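Local coordinates for aminopeptidase N family protein (Idiomarina loihiensis L2TR, PDB 4FGM) that binds zinc and is probably an aminopeptidase of the M61 family, removing residues from the N-terminal end of peptides, at residues Asp161-Pro167 against Glu238-Ala244; Leu33-Pro38 against Asn107-Leu111. All blocks are in the same frame, centred on the assembly; numbering follows the deposited sequence.

Interaction 1. Residues Asp161-Pro167 against Glu238-Ala244; sequences DALIDYP and EHRNSTA
Asp165 and Arg240 form the centre of a salt-bridge network. Arg240 NE donates to Asp165 OD2 at 2.7 Å, on the anti side of the carboxylate. Arg240 N reaches Asp165 OD2 at 3.0 Å from the syn side, tilted 29° out of the carboxylate plane. One acceptor thus holds both backbone and side chain of Arg240. The arginine chain bends at chi3 (72°), which brings Arg240 NH2 to a salt bridge with Asp161 OD2 on helix 160-163, at 3.1 Å. Both acid oxygens lie at the guanidinium edge, while Ala162 CA sits over one face.

The other oxygen, Asp165 OD1, takes a nearly straight bond from His239 ND1 at 2.6 Å. It lies in the ring plane, but the imidazole N-H comes from above the carboxylate plane. This bond and the CH-pi contact of Pro167 CD, 3.6 Å from the His239 ring centroid over one face, probably hold the ring in its rotation.

Two waters add bridges. One donates to Asp165 O and Asn241 OD1 and also bonds Ser242 OG. Asn241 ND2 is hydrogen-bonded to Gly141 O. The second water links Pro167 O with Ser242 OG.

The contact joins helix 160-163 and the loop after it to the turn between strands 235-238 and 242-248. Strand 222-230 pairs with 242-248. Pro167 also packs on Phe105 of strand 103-106, and the side chain of Glu238 touches the bound maleic acid.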
loop_
_atom_site.group_PDB
_atom_site.type_symbol
_atom_site.label_atom_id
_atom_site.label_comp_id
_atom_site.label_asym_id
_atom_site.label_seq_id
_atom_site.Cartn_x
_atom_site.Cartn_y
_atom_site.Cartn_z
ATOM N N ASP A 161 -1.641 -17.705 12.629
ATOM C CA ASP A 161 -1.841 -16.289 12.350
ATOM C C ASP A 161 -0.525 -15.529 12.373
ATOM O O ASP A 161 -0.295 -14.634 11.558
ATOM C CB ASP A 161 -2.786 -15.666 13.373
ATOM C CG ASP A 161 -3.033 -14.195 13.105
ATOM O OD1 ASP A 161 -3.760 -13.875 12.141
ATOM O OD2 ASP A 161 -2.485 -13.360 13.850
ATOM N N ALA A 162 0.336 -15.884 13.318
ATOM C CA ALA A 162 1.628 -15.226 13.427
ATOM C C ALA A 162 2.518 -15.707 12.287
ATOM O O ALA A 162 3.219 -14.915 11.658
ATOM C CB ALA A 162 2.268 -15.541 14.769
ATOM N N LEU A 163 2.471 -17.005 12.014
ATOM C CA LEU A 163 3.277 -17.592 10.952
ATOM C C LEU A 163 3.127 -16.860 9.621
ATOM O O LEU A 163 4.115 -16.546 8.953
ATOM C CB LEU A 163 2.889 -19.056 10.744
ATOM C CG LEU A 163 3.584 -19.766 9.575
ATOM C CD1 LEU A 163 5.045 -20.024 9.932
ATOM C CD2 LEU A 163 2.880 -21.083 9.281
ATOM N N ILE A 164 1.885 -16.595 9.230
ATOM C CA ILE A 164 1.640 -15.932 7.958
ATOM C C ILE A 164 1.832 -14.420 7.998
ATOM O O ILE A 164 1.469 -13.711 7.058
ATOM C CB ILE A 164 0.240 -16.278 7.423
ATOM C CG1 ILE A 164 -0.839 -15.784 8.384
ATOM C CG2 ILE A 164 0.128 -17.786 7.246
ATOM C CD1 ILE A 164 -2.241 -15.976 7.854
ATOM N N ASP A 165 2.416 -13.922 9.082
ATOM C CA ASP A 165 2.665 -12.498 9.184
ATOM C C ASP A 165 4.163 -12.200 9.227
ATOM O O ASP A 165 4.586 -11.111 9.613
ATOM C CB ASP A 165 1.984 -11.905 10.416
ATOM C CG ASP A 165 1.889 -10.393 10.340
ATOM O OD1 ASP A 165 1.551 -9.894 9.238
ATOM O OD2 ASP A 165 2.145 -9.713 11.363
ATOM N N TYR A 166 4.970 -13.182 8.844
ATOM C CA TYR A 166 6.415 -12.991 8.805
ATOM C C TYR A 166 6.908 -13.329 7.407
ATOM O O TYR A 166 7.110 -14.494 7.087
ATOM C CB TYR A 166 7.146 -13.904 9.813
ATOM C CG TYR A 166 6.835 -13.654 11.267
ATOM C CD1 TYR A 166 6.156 -14.605 12.023
ATOM C CD2 TYR A 166 7.235 -12.472 11.893
ATOM C CE1 TYR A 166 5.878 -14.390 13.370
ATOM C CE2 TYR A 166 6.968 -12.241 13.238
ATOM C CZ TYR A 166 6.287 -13.205 13.976
ATOM O OH TYR A 166 6.019 -12.990 15.314
ATOM N N PRO A 167 7.072 -12.321 6.539
ATOM C CA PRO A 167 7.559 -12.656 5.194
ATOM C C PRO A 167 9.048 -12.973 5.253
ATOM O O PRO A 167 9.715 -12.616 6.219
ATOM C CB PRO A 167 7.257 -11.393 4.385
ATOM C CG PRO A 167 7.309 -10.289 5.432
ATOM C CD PRO A 167 6.575 -10.932 6.594
ATOM N N GLU A 238 2.510 -4.210 5.262
ATOM C CA GLU A 238 2.859 -4.115 6.669
ATOM C C GLU A 238 2.767 -5.444 7.401
ATOM O O GLU A 238 2.007 -6.331 7.014
ATOM C CB GLU A 238 1.937 -3.118 7.368
ATOM C CG GLU A 238 0.499 -3.590 7.475
ATOM C CD GLU A 238 -0.294 -3.372 6.204
ATOM O OE1 GLU A 238 0.320 -3.163 5.137
ATOM O OE2 GLU A 238 -1.538 -3.419 6.273
ATOM N N HIS A 239 3.547 -5.557 8.471
ATOM C CA HIS A 239 3.560 -6.747 9.317
ATOM C C HIS A 239 3.919 -6.308 10.737
ATOM O O HIS A 239 4.444 -5.203 10.937
ATOM C CB HIS A 239 4.544 -7.778 8.759
ATOM C CG HIS A 239 4.130 -8.326 7.432
ATOM N ND1 HIS A 239 3.024 -9.136 7.276
ATOM C CD2 HIS A 239 4.619 -8.114 6.186
ATOM C CE1 HIS A 239 2.848 -9.397 5.991
ATOM N NE2 HIS A 239 3.802 -8.789 5.310
ATOM N N ARG A 240 3.621 -7.158 11.721
ATOM C CA ARG A 240 3.866 -6.816 13.119
ATOM C C ARG A 240 5.273 -6.365 13.482
ATOM O O ARG A 240 5.424 -5.475 14.309
ATOM C CB ARG A 240 3.418 -7.957 14.036
ATOM C CG ARG A 240 4.151 -9.271 13.881
ATOM C CD ARG A 240 3.379 -10.360 14.601
ATOM N NE ARG A 240 2.155 -10.707 13.882
ATOM C CZ ARG A 240 1.226 -11.537 14.343
ATOM N NH1 ARG A 240 1.380 -12.098 15.529
ATOM N NH2 ARG A 240 0.155 -11.827 13.614
ATOM N N ASN A 241 6.305 -6.941 12.876
ATOM C CA ASN A 241 7.654 -6.494 13.212
ATOM C C ASN A 241 8.557 -6.402 11.978
ATOM O O ASN A 241 9.790 -6.436 12.072
ATOM C CB ASN A 241 8.263 -7.404 14.289
ATOM C CG ASN A 241 8.671 -8.773 13.757
ATOM O OD1 ASN A 241 8.153 -9.240 12.739
ATOM N ND2 ASN A 241 9.603 -9.430 14.461
ATOM N N SER A 242 7.919 -6.259 10.821
ATOM C CA SER A 242 8.631 -6.147 9.552
ATOM C C SER A 242 7.679 -5.666 8.461
ATOM O O SER A 242 6.466 -5.527 8.672
ATOM C CB SER A 242 9.190 -7.506 9.131
ATOM O OG SER A 242 8.140 -8.368 8.732
ATOM N N THR A 243 8.239 -5.415 7.288
ATOM C CA THR A 243 7.446 -5.004 6.147
ATOM C C THR A 243 8.166 -5.468 4.896
ATOM O O THR A 243 9.392 -5.567 4.877
ATOM C CB THR A 243 7.232 -3.463 6.099
ATOM O OG1 THR A 243 6.392 -3.138 4.982
ATOM C CG2 THR A 243 8.553 -2.726 5.967
ATOM N N ALA A 244 7.392 -5.794 3.868
ATOM C CA ALA A 244 7.954 -6.224 2.593
ATOM C C ALA A 244 7.696 -5.089 1.599
ATOM O O ALA A 244 6.547 -4.693 1.363
ATOM C CB ALA A 244 7.284 -7.518 2.124
HETATM O O HOH W 1 6.423 -9.301 10.645
HETATM O O HOH W 2 9.259 -11.119 8.422
#

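Interaction 2. Residues Leu33-Pro38 against Asn107-Leu111; sequences LPNWIP and NNTSL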
loop_
_atom_site.group_PDB
_atom_site.type_symbol
_atom_site.label_atom_id
_atom_site.label_comp_id
_atom_site.label_asym_id
_atom_site.label_seq_id
_atom_site.Cartn_x
_atom_site.Cartn_y
_atom_site.Cartn_z
ATOM N N LEU A 33 -5.649 -23.372 2.699
ATOM C CA LEU A 33 -4.752 -22.257 2.443
ATOM C C LEU A 33 -5.546 -20.962 2.328
ATOM O O LEU A 33 -6.607 -20.917 1.699
ATOM C CB LEU A 33 -3.964 -22.496 1.156
ATOM C CG LEU A 33 -2.757 -21.570 0.991
ATOM C CD1 LEU A 33 -1.708 -21.967 2.026
ATOM C CD2 LEU A 33 -2.183 -21.675 -0.429
ATOM N N PRO A 34 -5.046 -19.889 2.945
ATOM C CA PRO A 34 -5.740 -18.602 2.887
ATOM C C PRO A 34 -6.045 -18.213 1.442
ATOM O O PRO A 34 -5.245 -18.482 0.548
ATOM C CB PRO A 34 -4.741 -17.644 3.531
ATOM C CG PRO A 34 -4.019 -18.513 4.512
ATOM C CD PRO A 34 -3.798 -19.785 3.715
ATOM N N ASN A 35 -7.198 -17.588 1.212
ATOM C CA ASN A 35 -7.546 -17.164 -0.133
ATOM C C ASN A 35 -7.158 -15.707 -0.366
ATOM O O ASN A 35 -7.296 -15.190 -1.473
ATOM C CB ASN A 35 -9.031 -17.392 -0.407
ATOM C CG ASN A 35 -9.347 -18.847 -0.637
ATOM O OD1 ASN A 35 -8.583 -19.550 -1.292
ATOM N ND2 ASN A 35 -10.475 -19.309 -0.109
ATOM N N TRP A 36 -6.669 -15.058 0.691
ATOM C CA TRP A 36 -6.193 -13.683 0.614
ATOM C C TRP A 36 -5.238 -13.427 1.770
ATOM O O TRP A 36 -5.281 -14.126 2.776
ATOM C CB TRP A 36 -7.345 -12.674 0.639
ATOM C CG TRP A 36 -8.165 -12.637 1.893
ATOM C CD1 TRP A 36 -9.162 -13.505 2.248
ATOM C CD2 TRP A 36 -8.114 -11.643 2.926
ATOM N NE1 TRP A 36 -9.739 -13.107 3.430
ATOM C CE2 TRP A 36 -9.120 -11.964 3.867
ATOM C CE3 TRP A 36 -7.329 -10.505 3.143
ATOM C CZ2 TRP A 36 -9.355 -11.193 5.013
ATOM C CZ3 TRP A 36 -7.565 -9.734 4.289
ATOM C CH2 TRP A 36 -8.574 -10.083 5.204
ATOM N N ILE A 37 -4.366 -12.433 1.629
ATOM C CA ILE A 37 -3.403 -12.127 2.679
ATOM C C ILE A 37 -3.725 -10.821 3.389
ATOM O O ILE A 37 -4.015 -9.812 2.746
ATOM C CB ILE A 37 -1.958 -12.044 2.114
ATOM C CG1 ILE A 37 -0.990 -11.657 3.235
ATOM C CG2 ILE A 37 -1.899 -11.040 0.968
ATOM C CD1 ILE A 37 0.471 -11.677 2.849
ATOM N N PRO A 38 -3.681 -10.830 4.735
ATOM C CA PRO A 38 -3.972 -9.630 5.528
ATOM C C PRO A 38 -3.244 -8.405 4.992
ATOM O O PRO A 38 -2.075 -8.480 4.636
ATOM C CB PRO A 38 -3.507 -10.022 6.936
ATOM C CG PRO A 38 -3.869 -11.490 6.994
ATOM C CD PRO A 38 -3.434 -11.997 5.608
ATOM N N ASN A 107 5.572 -15.239 1.365
ATOM C CA ASN A 107 4.671 -15.014 2.478
ATOM C C ASN A 107 4.131 -16.408 2.751
ATOM O O ASN A 107 3.820 -17.156 1.816
ATOM C CB ASN A 107 3.525 -14.093 2.065
ATOM C CG ASN A 107 3.956 -12.652 1.941
ATOM O OD1 ASN A 107 4.149 -11.959 2.944
ATOM N ND2 ASN A 107 4.124 -12.193 0.708
ATOM N N ASN A 108 4.004 -16.767 4.019
ATOM C CA ASN A 108 3.522 -18.095 4.339
ATOM C C ASN A 108 2.063 -18.348 3.998
ATOM O O ASN A 108 1.597 -19.489 4.060
ATOM C CB ASN A 108 3.862 -18.421 5.790
ATOM C CG ASN A 108 5.364 -18.544 5.991
ATOM O OD1 ASN A 108 6.026 -19.239 5.230
ATOM N ND2 ASN A 108 5.907 -17.863 7.000
ATOM N N THR A 109 1.345 -17.294 3.618
ATOM C CA THR A 109 -0.045 -17.456 3.188
ATOM C C THR A 109 0.000 -18.220 1.865
ATOM O O THR A 109 -0.970 -18.861 1.478
ATOM C CB THR A 109 -0.741 -16.106 2.901
ATOM O OG1 THR A 109 0.226 -15.174 2.401
ATOM C CG2 THR A 109 -1.421 -15.551 4.151
ATOM N N SER A 110 1.135 -18.143 1.172
ATOM C CA SER A 110 1.301 -18.826 -0.110
ATOM C C SER A 110 1.986 -20.187 -0.000
ATOM O O SER A 110 1.761 -21.060 -0.829
ATOM C CB SER A 110 2.109 -17.957 -1.090
ATOM O OG SER A 110 1.336 -16.892 -1.607
ATOM N N LEU A 111 2.821 -20.365 1.016
ATOM C CA LEU A 111 3.555 -21.619 1.161
ATOM C C LEU A 111 3.085 -22.634 2.202
ATOM O O LEU A 111 3.216 -23.837 1.993
ATOM C CB LEU A 111 5.036 -21.309 1.418
ATOM C CG LEU A 111 5.929 -21.125 0.180
ATOM C CD1 LEU A 111 5.404 -19.996 -0.687
ATOM C CD2 LEU A 111 7.345 -20.848 0.616
#
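Leu33 and Thr109 meet where the packing is closest. Leu33 lays its branch end against the backbone carbonyl of Thr109, with CD1 3.2 Å from Thr109 O. Its CG stands anti to the backbone N (chi1 -165°), which carries both methyls to that carbonyl. With an alanine in place of Leu33, CG and both methyls are gone, and a gap would probably open beside the Thr109 carbonyl. Thr109 fills the middle of the contact. Thr109 CG2 lies 4.0 Å from Pro34 CG, and Thr109 OG1 is 3.5 Å from Ile37 CD1. The Ile37 chain is extended and crosses the threonine side chain at about a right angle.

Both segments belong to the M61 N-terminal domain. Residues 33-38 follow strand 30-32 as an irregular loop. Residues 108-111 form a short, weakly bonded helical turn after strand 103-106, with Ser110 N bonded to Asn107 O.

The margins are looser, though still buried. Leu33 CD2 is 4.0 Å from Ser110 O, and Pro38 CD is 4.3 Å from Thr109 CG2. At the other end, Ile37 CD1 touches Asn107 OD1 at 3.7 Å, while ND2 of that amide bonds to Val94 O. Trp36 turns away from the helical turn and meets the ring of Trp359 edge-to-face.

In the fold
The centres of interactions 1 and 2 lie about 11 Å apart. Both segments of interaction 2 come earlier in the chain than those of interaction 1. Residues 107-111 and 161-167 also touch directly. Asn108 ND2 probably bonds to Leu163 O at 3.0 Å, and Ile164 CB packs on Thr109 CG2. Interaction 2 stays within the N-terminal domain. Interaction 1 ties that domain to the five-stranded sheet holding strands 235-238 and 242-248. Glu238 on that sheet lies in the maleic acid pocket, close to the zinc ligand His277. The two contacts touch each other, and interaction 1 reaches the zinc site through Glu238.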